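Long-range contact in surface presentation of antigens protein SpaS (Salmonella typhimurium, PDB 3C01), which takes part in the type III secretion pathway that Salmonella needs to enter mammalian cells, the chain here being the C-terminal part of this inner-membrane exporter protein: residues P18-E24 with H57-V63. Sequence-based numbering, arbitrary orientation.
Sequences PMISVYE and HRRYDLV
Ile20 is gripped at both backbone N and carbonyl O by the type II beta turn Arg58 to Asp61, in the connection between helices 47-56 and 65-84. In this piece of the FlhB/YscU/SpaS exporter family the turn lies along strand 19-25, whose other edge pairs antiparallel with strand 4-9. Ile20 N reaches Asp61 O at 2.9 Å, almost straight, while Tyr60 N donates to Ile20 O at 2.8 Å, bent to 143°. A third backbone bond, Val63 N to Pro18 O, joins the first in framing Met19 and Leu62, a single non-hydrogen-bonded antiparallel bridge.

The tight part lies beneath the turn. The Ile20 side chain crosses those of His57 and Val63 at about a right angle, CG1 lying against His57 CB and CD2, and CD1 4.1 Å from Val63 CG2. Val63 and Pro18 carry this apolar packing on to helix 65-84. Tyr23 places one ring face under the turn backbone, Arg58 CA standing over it toward the rim; CG anti to the backbone N (chi1 -172°) sets the ring there. Its hydroxyl bonds to Phe54 O in the preceding helix.

The looser side carries the long polar chains. Arg58 is exposed and folds back, NH2 donating to His57 O. Tyr60 starts away from the strand, but its ring turns back, CE1 3.6 Å from Ser21 O; Arg59 CG sits over the centre of one ring face, and the OH bonds an acidic side chain of another protein chain. The Arg59 guanidinium has Tyr23 CB over one face and makes a long salt bridge to Glu24. One water accepts hydrogens from Arg59 NE and Tyr23 N and donates to Glu24 OE1. Arg59 NH2 meets Tyr23 O at 2.8 Å, in the carbonyl plane but 31° out of the guanidinium plane.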
loop_
_atom_site.group_PDB
_atom_site.type_symbol
_atom_site.label_atom_id
_atom_site.label_comp_id
_atom_site.label_asym_id
_atom_site.label_seq_id
_atom_site.Cartn_x
_atom_site.Cartn_y
_atom_site.Cartn_z
ATOM N N PRO B 18 9.692 4.903 2.943
ATOM C CA PRO B 18 8.745 4.155 2.087
ATOM C C PRO B 18 8.300 4.910 0.849
ATOM O O PRO B 18 8.496 6.085 0.771
ATOM C CB PRO B 18 7.565 3.882 2.988
ATOM C CG PRO B 18 7.915 4.505 4.354
ATOM C CD PRO B 18 9.129 5.285 4.246
ATOM N N MET B 19 7.705 4.213 -0.102
ATOM C CA MET B 19 7.323 4.800 -1.366
ATOM C C MET B 19 5.903 4.381 -1.773
ATOM O O MET B 19 5.428 3.318 -1.410
ATOM C CB MET B 19 8.306 4.339 -2.419
ATOM C CG MET B 19 7.952 4.673 -3.822
ATOM S SD MET B 19 9.229 4.091 -4.984
ATOM C CE MET B 19 8.419 2.603 -5.621
ATOM N N ILE B 20 5.249 5.245 -2.537
ATOM C CA ILE B 20 3.960 4.965 -3.094
ATOM C C ILE B 20 4.169 4.098 -4.331
ATOM O O ILE B 20 4.564 4.626 -5.383
ATOM C CB ILE B 20 3.245 6.223 -3.543
ATOM C CG1 ILE B 20 3.153 7.290 -2.413
ATOM C CG2 ILE B 20 1.898 5.859 -4.036
ATOM C CD1 ILE B 20 2.411 6.866 -1.162
ATOM N N SER B 21 3.915 2.789 -4.189
ATOM C CA SER B 21 4.147 1.824 -5.225
ATOM C C SER B 21 2.995 1.706 -6.198
ATOM O O SER B 21 3.203 1.354 -7.341
ATOM C CB SER B 21 4.422 0.446 -4.593
ATOM O OG SER B 21 3.478 0.127 -3.572
ATOM N N VAL B 22 1.772 1.921 -5.709
ATOM C CA VAL B 22 0.551 1.695 -6.461
ATOM C C VAL B 22 -0.349 2.883 -6.203
ATOM O O VAL B 22 -0.424 3.357 -5.071
ATOM C CB VAL B 22 -0.149 0.454 -5.961
ATOM C CG1 VAL B 22 -1.522 0.288 -6.634
ATOM C CG2 VAL B 22 0.751 -0.755 -6.161
ATOM N N TYR B 23 -1.030 3.369 -7.247
ATOM C CA TYR B 23 -1.956 4.488 -7.078
ATOM C C TYR B 23 -3.096 4.375 -8.100
ATOM O O TYR B 23 -2.873 4.579 -9.297
ATOM C CB TYR B 23 -1.165 5.763 -7.283
ATOM C CG TYR B 23 -1.868 7.057 -6.966
ATOM C CD1 TYR B 23 -1.685 7.670 -5.728
ATOM C CD2 TYR B 23 -2.633 7.707 -7.919
ATOM C CE1 TYR B 23 -2.275 8.864 -5.417
ATOM C CE2 TYR B 23 -3.257 8.918 -7.622
ATOM C CZ TYR B 23 -3.061 9.491 -6.369
ATOM O OH TYR B 23 -3.613 10.705 -6.040
ATOM N N GLU B 24 -4.296 4.040 -7.634
ATOM C CA GLU B 24 -5.404 3.762 -8.528
ATOM C C GLU B 24 -6.726 4.091 -7.874
ATOM O O GLU B 24 -6.859 4.031 -6.662
ATOM C CB GLU B 24 -5.437 2.290 -8.950
ATOM C CG GLU B 24 -4.158 1.719 -9.597
ATOM C CD GLU B 24 -3.801 2.350 -10.944
ATOM O OE1 GLU B 24 -2.634 2.125 -11.420
ATOM O OE2 GLU B 24 -4.667 3.086 -11.517
ATOM N N HIS B 57 -0.172 12.706 -2.150
ATOM C CA HIS B 57 0.872 12.039 -2.915
ATOM C C HIS B 57 0.427 11.610 -4.332
ATOM O O HIS B 57 -0.738 11.674 -4.664
ATOM C CB HIS B 57 1.315 10.797 -2.158
ATOM C CG HIS B 57 2.034 11.085 -0.889
ATOM N ND1 HIS B 57 1.421 11.655 0.203
ATOM C CD2 HIS B 57 3.318 10.853 -0.523
ATOM C CE1 HIS B 57 2.309 11.806 1.172
ATOM N NE2 HIS B 57 3.463 11.312 0.764
ATOM N N ARG B 58 1.392 11.164 -5.131
ATOM C CA ARG B 58 1.201 10.598 -6.458
ATOM C C ARG B 58 2.081 9.344 -6.604
ATOM O O ARG B 58 3.043 9.116 -5.827
ATOM C CB ARG B 58 1.648 11.602 -7.554
ATOM C CG ARG B 58 0.803 12.897 -7.653
ATOM C CD ARG B 58 -0.678 12.536 -7.699
ATOM N NE ARG B 58 -1.539 13.684 -7.892
ATOM C CZ ARG B 58 -2.297 14.257 -6.950
ATOM N NH1 ARG B 58 -3.034 15.296 -7.284
ATOM N NH2 ARG B 58 -2.321 13.847 -5.693
ATOM N N ARG B 59 1.761 8.542 -7.620
ATOM C CA ARG B 59 2.490 7.332 -7.903
ATOM C C ARG B 59 3.982 7.624 -7.897
ATOM O O ARG B 59 4.421 8.571 -8.509
ATOM C CB ARG B 59 2.064 6.738 -9.251
ATOM C CG ARG B 59 2.451 5.257 -9.391
ATOM C CD ARG B 59 1.967 4.597 -10.684
ATOM N NE ARG B 59 0.525 4.644 -10.820
ATOM C CZ ARG B 59 -0.144 5.602 -11.439
ATOM N NH1 ARG B 59 0.496 6.616 -11.990
ATOM N NH2 ARG B 59 -1.477 5.559 -11.477
ATOM N N TYR B 60 4.732 6.798 -7.176
ATOM C CA TYR B 60 6.192 6.812 -7.119
ATOM C C TYR B 60 6.804 7.936 -6.277
ATOM O O TYR B 60 8.027 8.096 -6.242
ATOM C CB TYR B 60 6.806 6.690 -8.522
ATOM C CG TYR B 60 6.286 5.491 -9.300
ATOM C CD1 TYR B 60 6.120 4.252 -8.679
ATOM C CD2 TYR B 60 5.941 5.594 -10.664
ATOM C CE1 TYR B 60 5.619 3.143 -9.390
ATOM C CE2 TYR B 60 5.465 4.514 -11.383
ATOM C CZ TYR B 60 5.300 3.298 -10.744
ATOM O OH TYR B 60 4.821 2.217 -11.422
ATOM N N ASP B 61 5.991 8.666 -5.513
ATOM C CA ASP B 61 6.554 9.569 -4.525
ATOM C C ASP B 61 7.105 8.781 -3.371
ATOM O O ASP B 61 6.609 7.706 -3.022
ATOM C CB ASP B 61 5.483 10.439 -3.907
ATOM C CG ASP B 61 4.993 11.530 -4.817
ATOM O OD1 ASP B 61 5.662 11.814 -5.835
ATOM O OD2 ASP B 61 3.934 12.140 -4.465
ATOM N N LEU B 62 8.100 9.351 -2.722
ATOM C CA LEU B 62 8.380 9.018 -1.353
ATOM C C LEU B 62 7.268 9.592 -0.459
ATOM O O LEU B 62 6.710 10.677 -0.725
ATOM C CB LEU B 62 9.708 9.612 -0.970
ATOM C CG LEU B 62 10.982 8.793 -1.194
ATOM C CD1 LEU B 62 10.962 8.024 -2.472
ATOM C CD2 LEU B 62 12.165 9.739 -1.120
ATOM N N VAL B 63 6.949 8.862 0.603
ATOM C CA VAL B 63 6.030 9.331 1.608
ATOM C C VAL B 63 6.619 10.573 2.307
ATOM O O VAL B 63 7.712 10.525 2.845
ATOM C CB VAL B 63 5.735 8.183 2.616
ATOM C CG1 VAL B 63 4.833 8.645 3.779
ATOM C CG2 VAL B 63 5.107 6.998 1.869
HETATM O O HOH W 1 -0.628 2.247 -9.762
#